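Local coordinates for protein kinase (Staphylococcus aureus subsp. aureus Mu50, PDB 3PY9) that belongs to a membrane Ser/Thr kinase, PrkC, whose extracellular PASTA region probably binds muropeptides of the cell wall as a signal for phosphorylation inside the cell, at residues V144-F149 with K191-G196; K164-E169 with S197-V202; N27-G32 with E56-G61. One frame throughout, in Å; residues are numbered along the deposited sequence.

In the fold
Interactions 1 and 2 lie in one PASTA domain, centres about 9 Å apart; interaction 3 belongs to the first PASTA domain of the chain, about 80 Å and 84 Å away between centres. Along the sequence, 27-32 with 56-61 closes before the others open; the segments of interactions 1 and 2 then alternate. These two meet through packing of Val144 on Phe166 and Val146 on Ile199, and through a probable hydrogen bond from Lys167 NZ to Gly196 O, which sets the two-stranded sheet against the parallel strand pair. Interactions 2 and 3 each join residues after a helix to the chain entering or forming the central strand of a three-stranded sheet, consistent with a repeated fold in an elongated receptor.

Interaction 1. Residues V144-F149 with K191-G196; sequences VYVEDF and KSVDEG
Val144 and Val193 form a hydrogen-bonded pair of the small antiparallel two-stranded sheet that joins the first strand of this PASTA domain to strand 191-194. Val144 N donates to Val193 O at 2.9 Å and nearly straight (172°), and Val193 N returns the bond to Val144 O. A third bond runs from Val146 N to Lys191 O at 2.7 Å. Between them, at the non-hydrogen-bonded pair of Tyr145 and Ser192, the CA atoms of the two strands come closest, 3.7 Å apart, and Ser192 CA makes a CH...O contact with Val144 O.

The tight side is the face carrying Val144, Val146 and Val193. With CG1 of Val146 anti to the backbone N (chi1 -168°), its other branch, CG2, is turned to the partner strand and meets Val193 CG2 at 3.4 Å, closer than usual for two carbons. Phe166 touches all three valines on this face, and Leu161 of helix 154-162 also reaches Val146. At the far end of the valine face, just past the end of strand 191-194, Val144 CG2 rests 3.8 Å from Glu195 CB.

The other face is looser and solvent-exposed. Ser192 CB sits against Val144 O. Tyr145 lays its ring alongside the partner backbone, where Lys191 N lies over one face, 3.6 Å above the plane and offset toward the rim.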
loop_
_atom_site.group_PDB
_atom_site.type_symbol
_atom_site.label_atom_id
_atom_site.label_comp_id
_atom_site.label_asym_id
_atom_site.label_seq_id
_atom_site.Cartn_x
_atom_site.Cartn_y
_atom_site.Cartn_z
ATOM N N VAL A 144 7.696 -9.683 11.192
ATOM C CA VAL A 144 8.824 -9.453 12.082
ATOM C C VAL A 144 8.377 -9.781 13.489
ATOM O O VAL A 144 7.277 -9.405 13.891
ATOM C CB VAL A 144 9.289 -7.994 12.024
ATOM C CG1 VAL A 144 10.459 -7.756 12.998
ATOM C CG2 VAL A 144 9.708 -7.650 10.589
ATOM N N TYR A 145 9.235 -10.469 14.231
ATOM C CA TYR A 145 8.924 -10.891 15.575
ATOM C C TYR A 145 9.008 -9.717 16.556
ATOM O O TYR A 145 9.983 -8.978 16.576
ATOM C CB TYR A 145 9.852 -12.027 15.994
ATOM C CG TYR A 145 9.423 -12.726 17.264
ATOM C CD1 TYR A 145 8.614 -13.851 17.216
ATOM C CD2 TYR A 145 9.814 -12.233 18.537
ATOM C CE1 TYR A 145 8.209 -14.486 18.397
ATOM C CE2 TYR A 145 9.427 -12.869 19.715
ATOM C CZ TYR A 145 8.609 -13.979 19.642
ATOM O OH TYR A 145 8.217 -14.625 20.794
ATOM N N VAL A 146 7.958 -9.548 17.352
ATOM C CA VAL A 146 7.919 -8.500 18.384
ATOM C C VAL A 146 8.422 -9.042 19.715
ATOM O O VAL A 146 7.712 -9.779 20.400
ATOM C CB VAL A 146 6.495 -7.993 18.598
ATOM C CG1 VAL A 146 6.508 -6.691 19.444
ATOM C CG2 VAL A 146 5.804 -7.789 17.252
ATOM N N GLU A 147 9.652 -8.680 20.071
ATOM C CA GLU A 147 10.233 -9.106 21.330
ATOM C C GLU A 147 9.431 -8.620 22.548
ATOM O O GLU A 147 9.082 -7.432 22.660
ATOM C CB GLU A 147 11.695 -8.686 21.453
ATOM C CG GLU A 147 12.346 -9.353 22.670
ATOM C CD GLU A 147 13.795 -8.991 22.872
ATOM O OE1 GLU A 147 14.370 -8.263 22.032
ATOM O OE2 GLU A 147 14.364 -9.472 23.864
ATOM N N ASP A 148 9.140 -9.565 23.444
ATOM C CA ASP A 148 8.366 -9.295 24.652
ATOM C C ASP A 148 9.283 -8.686 25.685
ATOM O O ASP A 148 10.194 -9.344 26.192
ATOM C CB ASP A 148 7.764 -10.596 25.168
ATOM C CG ASP A 148 6.795 -10.401 26.324
ATOM O OD1 ASP A 148 6.753 -9.308 26.951
ATOM O OD2 ASP A 148 6.074 -11.390 26.603
ATOM N N PHE A 149 9.048 -7.414 25.973
ATOM C CA PHE A 149 9.858 -6.655 26.912
ATOM C C PHE A 149 9.103 -6.338 28.221
ATOM O O PHE A 149 9.504 -5.430 28.966
ATOM C CB PHE A 149 10.310 -5.342 26.271
ATOM C CG PHE A 149 11.517 -5.469 25.344
ATOM C CD1 PHE A 149 12.791 -5.721 25.857
ATOM C CD2 PHE A 149 11.374 -5.279 23.966
ATOM C CE1 PHE A 149 13.911 -5.797 25.007
ATOM C CE2 PHE A 149 12.475 -5.358 23.111
ATOM C CZ PHE A 149 13.747 -5.624 23.627
ATOM N N LYS A 191 5.280 -12.482 19.543
ATOM C CA LYS A 191 4.457 -12.753 18.370
ATOM C C LYS A 191 5.124 -12.077 17.176
ATOM O O LYS A 191 5.613 -10.974 17.317
ATOM C CB LYS A 191 3.119 -12.026 18.603
ATOM C CG LYS A 191 1.881 -12.725 18.142
ATOM C CD LYS A 191 0.708 -11.740 18.009
ATOM C CE LYS A 191 0.083 -11.385 19.357
ATOM N NZ LYS A 191 -1.397 -11.064 19.218
ATOM N N SER A 192 5.125 -12.709 16.000
ATOM C CA SER A 192 5.448 -11.973 14.789
ATOM C C SER A 192 4.231 -11.257 14.207
ATOM O O SER A 192 3.145 -11.793 14.198
ATOM C CB SER A 192 6.145 -12.850 13.738
ATOM O OG SER A 192 5.386 -13.996 13.399
ATOM N N VAL A 193 4.425 -10.022 13.756
ATOM C CA VAL A 193 3.359 -9.199 13.171
ATOM C C VAL A 193 3.964 -8.421 11.985
ATOM O O VAL A 193 5.184 -8.398 11.821
ATOM C CB VAL A 193 2.799 -8.180 14.208
ATOM C CG1 VAL A 193 2.313 -8.889 15.509
ATOM C CG2 VAL A 193 3.863 -7.172 14.560
ATOM N N ASP A 194 3.121 -7.790 11.171
ATOM C CA ASP A 194 3.576 -7.038 9.996
ATOM C C ASP A 194 4.729 -6.117 10.360
ATOM O O ASP A 194 4.645 -5.357 11.340
ATOM C CB ASP A 194 2.452 -6.160 9.430
ATOM C CG ASP A 194 1.273 -6.950 8.914
ATOM O OD1 ASP A 194 1.383 -8.171 8.705
ATOM O OD2 ASP A 194 0.213 -6.336 8.705
ATOM N N GLU A 195 5.793 -6.176 9.573
ATOM C CA GLU A 195 6.858 -5.161 9.602
ATOM C C GLU A 195 6.283 -3.748 9.675
ATOM O O GLU A 195 5.339 -3.417 8.961
ATOM C CB GLU A 195 7.735 -5.321 8.352
ATOM C CG GLU A 195 8.843 -4.294 8.162
ATOM C CD GLU A 195 9.661 -4.621 6.954
ATOM O OE1 GLU A 195 9.044 -4.866 5.888
ATOM O OE2 GLU A 195 10.911 -4.649 7.076
ATOM N N GLY A 196 6.832 -2.923 10.564
ATOM C CA GLY A 196 6.439 -1.511 10.622
ATOM C C GLY A 196 5.217 -1.236 11.467
ATOM O O GLY A 196 4.756 -0.103 11.554
#

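Interaction 2. Residues K164-E169 with S197-V202; sequences KGFKVE and STISFV
Two phenylalanine rings, Phe166 and Phe201, mark the ends of this contact, and each has a carbonyl oxygen at its edge. In the plane of the Phe166 ring lies Ser197 O, 3.4 Å from CD1, while Ile199 CD1 lies over one face as a CH-pi contact, 4.3 Å from the centroid and 26° off the normal. Chi1 of Ile199 sets CG1 against Phe166 CB and CG, and the turn at chi2 puts CD1 over the ring. The Phe201 ring has Glu169 O in plane at its edge; Val168 CG1 comes obliquely to CD2 at 3.9 Å.

Between the rings runs a parallel strand pair, its axes only 21° apart. Lys167 and Glu169 each give and accept a backbone bond: Lys167 N to Ser197 O, Ile199 N to Lys167 O, Glu169 N to Ile199 O and Phe201 N to Glu169 O. The shortest of the four is Ile199 N to Lys167 O, 2.7 Å. On the face opposite Val168 and Ile199, Thr198 CG2 lies over one face of the Glu169 carboxylate, 3.7 Å from CD, and Lys167 NZ bonds to Gly196 O.

The pair belongs to the three-stranded sheet of this PASTA domain, packed on helix 154-162. Strand 167-173 follows a Schellman motif at Gly165 that closes that helix. Leu161 of the helix touches both rings, Phe154 meets Phe201 edge-to-face, strand 143-146 covers Phe166 and Ile199, and strand 183-187 flanks strand 198-204 on its other side.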
loop_
_atom_site.group_PDB
_atom_site.type_symbol
_atom_site.label_atom_id
_atom_site.label_comp_id
_atom_site.label_asym_id
_atom_site.label_seq_id
_atom_site.Cartn_x
_atom_site.Cartn_y
_atom_site.Cartn_z
ATOM N N LYS A 164 14.074 -2.652 14.409
ATOM C CA LYS A 164 13.415 -3.710 13.628
ATOM C C LYS A 164 12.305 -3.100 12.782
ATOM O O LYS A 164 11.537 -3.822 12.133
ATOM C CB LYS A 164 12.869 -4.820 14.538
ATOM C CG LYS A 164 13.944 -5.618 15.287
ATOM C CD LYS A 164 14.010 -7.093 14.865
ATOM C CE LYS A 164 14.534 -7.315 13.433
ATOM N NZ LYS A 164 14.396 -8.763 12.962
ATOM N N GLY A 165 12.214 -1.769 12.797
ATOM C CA GLY A 165 11.271 -1.057 11.936
ATOM C C GLY A 165 9.913 -0.720 12.512
ATOM O O GLY A 165 9.088 -0.108 11.829
ATOM N N PHE A 166 9.683 -1.095 13.771
ATOM C CA PHE A 166 8.402 -0.844 14.432
ATOM C C PHE A 166 8.242 0.606 14.807
ATOM O O PHE A 166 9.222 1.300 15.103
ATOM C CB PHE A 166 8.203 -1.736 15.677
ATOM C CG PHE A 166 8.114 -3.219 15.360
ATOM C CD1 PHE A 166 7.070 -3.718 14.597
ATOM C CD2 PHE A 166 9.087 -4.099 15.814
ATOM C CE1 PHE A 166 7.004 -5.072 14.261
ATOM C CE2 PHE A 166 9.028 -5.465 15.513
ATOM C CZ PHE A 166 7.979 -5.948 14.741
ATOM N N LYS A 167 6.990 1.046 14.778
ATOM C CA LYS A 167 6.571 2.287 15.409
ATOM C C LYS A 167 6.222 1.994 16.888
ATOM O O LYS A 167 5.508 1.040 17.185
ATOM C CB LYS A 167 5.386 2.886 14.643
ATOM C CG LYS A 167 5.713 3.220 13.172
ATOM C CD LYS A 167 4.517 2.976 12.236
ATOM C CE LYS A 167 4.887 3.128 10.745
ATOM N NZ LYS A 167 5.693 1.998 10.163
ATOM N N VAL A 168 6.758 2.796 17.805
ATOM C CA VAL A 168 6.613 2.559 19.250
ATOM C C VAL A 168 5.821 3.691 19.883
ATOM O O VAL A 168 6.183 4.856 19.727
ATOM C CB VAL A 168 7.988 2.481 19.951
ATOM C CG1 VAL A 168 7.841 2.683 21.460
ATOM C CG2 VAL A 168 8.706 1.162 19.643
ATOM N N GLU A 169 4.748 3.351 20.594
ATOM C CA GLU A 169 3.990 4.335 21.362
ATOM C C GLU A 169 3.983 3.992 22.841
ATOM O O GLU A 169 4.104 2.828 23.221
ATOM C CB GLU A 169 2.554 4.428 20.867
ATOM C CG GLU A 169 2.411 5.013 19.480
ATOM C CD GLU A 169 0.958 5.089 19.037
ATOM O OE1 GLU A 169 0.089 4.496 19.746
ATOM O OE2 GLU A 169 0.697 5.729 17.982
ATOM N N SER A 197 4.676 -2.279 12.083
ATOM C CA SER A 197 3.500 -2.178 12.929
ATOM C C SER A 197 3.785 -1.276 14.130
ATOM O O SER A 197 4.949 -1.046 14.489
ATOM C CB SER A 197 3.105 -3.572 13.448
ATOM O OG SER A 197 2.619 -4.392 12.406
ATOM N N THR A 198 2.716 -0.791 14.755
ATOM C CA THR A 198 2.834 0.030 15.980
ATOM C C THR A 198 2.771 -0.869 17.221
ATOM O O THR A 198 1.804 -1.605 17.400
ATOM C CB THR A 198 1.696 1.042 16.073
ATOM O OG1 THR A 198 1.684 1.850 14.888
ATOM C CG2 THR A 198 1.851 1.939 17.349
ATOM N N ILE A 199 3.812 -0.808 18.051
ATOM C CA ILE A 199 3.831 -1.484 19.364
ATOM C C ILE A 199 3.515 -0.473 20.471
ATOM O O ILE A 199 4.160 0.584 20.551
ATOM C CB ILE A 199 5.193 -2.175 19.632
ATOM C CG1 ILE A 199 5.735 -2.857 18.346
ATOM C CG2 ILE A 199 5.085 -3.177 20.787
ATOM C CD1 ILE A 199 4.780 -3.894 17.690
ATOM N N SER A 200 2.510 -0.796 21.297
ATOM C CA SER A 200 2.027 0.098 22.371
ATOM C C SER A 200 2.496 -0.338 23.765
ATOM O O SER A 200 2.381 -1.506 24.137
ATOM C CB SER A 200 0.498 0.197 22.349
ATOM O OG SER A 200 0.027 0.627 21.081
ATOM N N PHE A 201 3.011 0.623 24.525
ATOM C CA PHE A 201 3.641 0.369 25.822
ATOM C C PHE A 201 2.977 1.166 26.930
ATOM O O PHE A 201 2.638 2.333 26.748
ATOM C CB PHE A 201 5.116 0.777 25.775
ATOM C CG PHE A 201 5.991 -0.204 25.067
ATOM C CD1 PHE A 201 6.567 -1.253 25.761
ATOM C CD2 PHE A 201 6.251 -0.067 23.709
ATOM C CE1 PHE A 201 7.395 -2.160 25.120
ATOM C CE2 PHE A 201 7.076 -0.986 23.042
ATOM C CZ PHE A 201 7.638 -2.028 23.739
ATOM N N VAL A 202 2.780 0.524 28.073
ATOM C CA VAL A 202 2.460 1.254 29.294
ATOM C C VAL A 202 3.689 1.168 30.173
ATOM O O VAL A 202 4.182 0.072 30.471
ATOM C CB VAL A 202 1.177 0.747 29.982
ATOM C CG1 VAL A 202 0.930 1.506 31.298
ATOM C CG2 VAL A 202 -0.023 0.885 29.025
#

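Interaction 3. Residues N27-G32 with E56-G61; sequences NNLKLG and ERVERG
A Schellman motif that ends helix 17-26 brings Asn28 to the loop before strand 63-69, and its backbone carbonyl makes the one hydrogen bond of the contact: Gly61 N donates to Asn28 O at 2.8 Å, with 160° at the hydrogen. Asn28 is the C-prime residue of the motif, with positive phi; Leu29 N bonds back to Phe24 O and Asn28 N to Asn25 O. The backbone atoms just before and after the Asn28 carbonyl are thus held by the helix end, which limits how the carbonyl can turn.

Beside this bond, Leu29 and Val58 reach toward each other tip to tip. Leu29 CD2 lies 3.6 Å from Val58 CG1 and 4.1 Å from Val58 CG2, so that one methyl group faces both branches of the valine; Leu29 CD1 is farther from Val58 CG1, at 4.2 Å. Glu59 O also borders Leu29 CD2, at 3.8 Å. The leucine is the buried residue of the contact, touched by Phe24 of the helix, by Pro10 and by Val64 of strand 63-69.

In the PASTA fold this is where the chain passes from the helix into strand 30-37, which runs parallel to strand 63-69. The touching parts of the two segments are themselves 83° apart, so they meet crosswise before the strands pair; backbone bonds of Lys30 with Asp62 and Val64 then begin that pairing.

The outer part is exposed, and the long side chains touch through their aliphatic parts. The Lys30 chain, bent at chi2 (75°), brings CD alongside Gly61 O at 3.5 Å. On the solvent side, Asn28 CB meets the aliphatic part of Arg60, 4.1 Å from its CG.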
loop_
_atom_site.group_PDB
_atom_site.type_symbol
_atom_site.label_atom_id
_atom_site.label_comp_id
_atom_site.label_asym_id
_atom_site.label_seq_id
_atom_site.Cartn_x
_atom_site.Cartn_y
_atom_site.Cartn_z
ATOM N N ASN A 27 13.789 -12.938 -64.007
ATOM C CA ASN A 27 13.793 -14.396 -64.171
ATOM C C ASN A 27 12.692 -14.946 -65.090
ATOM O O ASN A 27 12.444 -16.154 -65.099
ATOM C CB ASN A 27 13.650 -15.063 -62.791
ATOM C CG ASN A 27 14.963 -15.600 -62.250
ATOM O OD1 ASN A 27 15.269 -16.789 -62.391
ATOM N ND2 ASN A 27 15.730 -14.738 -61.608
ATOM N N ASN A 28 12.036 -14.056 -65.835
ATOM C CA ASN A 28 10.886 -14.389 -66.695
ATOM C C ASN A 28 9.675 -15.025 -65.958
ATOM O O ASN A 28 9.124 -16.032 -66.397
ATOM C CB ASN A 28 11.344 -15.244 -67.888
ATOM C CG ASN A 28 12.533 -14.639 -68.621
ATOM O OD1 ASN A 28 12.443 -13.552 -69.192
ATOM N ND2 ASN A 28 13.655 -15.352 -68.604
ATOM N N LEU A 29 9.288 -14.415 -64.838
ATOM C CA LEU A 29 8.217 -14.883 -63.952
ATOM C C LEU A 29 7.418 -13.676 -63.520
ATOM O O LEU A 29 7.938 -12.554 -63.543
ATOM C CB LEU A 29 8.800 -15.548 -62.689
ATOM C CG LEU A 29 9.739 -16.757 -62.791
ATOM C CD1 LEU A 29 10.277 -17.138 -61.424
ATOM C CD2 LEU A 29 9.059 -17.942 -63.458
ATOM N N LYS A 30 6.166 -13.901 -63.104
ATOM C CA LYS A 30 5.294 -12.814 -62.660
ATOM C C LYS A 30 5.087 -12.816 -61.153
ATOM O O LYS A 30 5.019 -13.892 -60.538
ATOM C CB LYS A 30 3.929 -12.900 -63.355
ATOM C CG LYS A 30 3.884 -12.298 -64.758
ATOM C CD LYS A 30 4.573 -13.175 -65.817
ATOM C CE LYS A 30 4.608 -12.482 -67.199
ATOM N NZ LYS A 30 3.397 -12.798 -68.046
ATOM N N LEU A 31 4.981 -11.620 -60.563
ATOM C CA LEU A 31 4.541 -11.513 -59.184
ATOM C C LEU A 31 3.105 -12.031 -59.097
ATOM O O LEU A 31 2.230 -11.574 -59.817
ATOM C CB LEU A 31 4.630 -10.070 -58.671
ATOM C CG LEU A 31 4.132 -9.817 -57.244
ATOM C CD1 LEU A 31 5.001 -10.571 -56.201
ATOM C CD2 LEU A 31 4.074 -8.321 -56.929
ATOM N N GLY A 32 2.872 -13.007 -58.231
ATOM C CA GLY A 32 1.548 -13.593 -58.112
ATOM C C GLY A 32 0.731 -12.843 -57.085
ATOM O O GLY A 32 0.840 -11.623 -56.961
ATOM N N GLU A 56 12.099 -24.555 -56.085
ATOM C CA GLU A 56 11.064 -25.420 -56.677
ATOM C C GLU A 56 10.850 -25.111 -58.163
ATOM O O GLU A 56 10.827 -23.948 -58.559
ATOM C CB GLU A 56 9.745 -25.362 -55.902
ATOM C CG GLU A 56 9.851 -25.974 -54.519
ATOM C CD GLU A 56 8.519 -26.087 -53.802
ATOM O OE1 GLU A 56 8.454 -26.887 -52.841
ATOM O OE2 GLU A 56 7.546 -25.389 -54.178
ATOM N N ARG A 57 10.710 -26.163 -58.969
ATOM C CA ARG A 57 10.649 -26.066 -60.436
ATOM C C ARG A 57 9.521 -25.143 -60.907
ATOM O O ARG A 57 8.449 -25.108 -60.302
ATOM C CB ARG A 57 10.480 -27.464 -61.045
ATOM C CG ARG A 57 10.858 -27.551 -62.528
ATOM C CD ARG A 57 10.098 -28.670 -63.307
ATOM N NE ARG A 57 9.948 -28.295 -64.729
ATOM C CZ ARG A 57 10.887 -28.407 -65.682
ATOM N NH1 ARG A 57 12.088 -28.911 -65.425
ATOM N NH2 ARG A 57 10.613 -28.016 -66.920
ATOM N N VAL A 58 9.782 -24.392 -61.978
ATOM C CA VAL A 58 8.840 -23.425 -62.510
ATOM C C VAL A 58 9.027 -23.319 -64.037
ATOM O O VAL A 58 10.081 -23.695 -64.549
ATOM C CB VAL A 58 9.013 -22.064 -61.765
ATOM C CG1 VAL A 58 10.118 -21.202 -62.371
ATOM C CG2 VAL A 58 7.707 -21.327 -61.679
ATOM N N GLU A 59 8.009 -22.851 -64.765
ATOM C CA GLU A 59 8.139 -22.610 -66.215
ATOM C C GLU A 59 7.977 -21.142 -66.590
ATOM O O GLU A 59 7.407 -20.360 -65.828
ATOM C CB GLU A 59 7.183 -23.494 -67.036
ATOM C CG GLU A 59 7.503 -24.985 -66.951
ATOM C CD GLU A 59 6.689 -25.848 -67.910
ATOM O OE1 GLU A 59 6.036 -25.287 -68.838
ATOM O OE2 GLU A 59 6.702 -27.099 -67.734
ATOM N N ARG A 60 8.499 -20.779 -67.765
ATOM C CA ARG A 60 8.568 -19.386 -68.225
ATOM C C ARG A 60 7.193 -18.750 -68.121
ATOM O O ARG A 60 6.208 -19.287 -68.622
ATOM C CB ARG A 60 9.098 -19.318 -69.678
ATOM C CG ARG A 60 9.380 -17.897 -70.245
ATOM C CD ARG A 60 10.261 -17.943 -71.555
ATOM N NE ARG A 60 11.656 -18.411 -71.330
ATOM C CZ ARG A 60 12.150 -19.595 -71.724
ATOM N NH1 ARG A 60 11.393 -20.472 -72.384
ATOM N NH2 ARG A 60 13.409 -19.915 -71.466
ATOM N N GLY A 61 7.125 -17.614 -67.449
ATOM C CA GLY A 61 5.860 -16.916 -67.324
ATOM C C GLY A 61 4.947 -17.325 -66.181
ATOM O O GLY A 61 3.951 -16.644 -65.932
#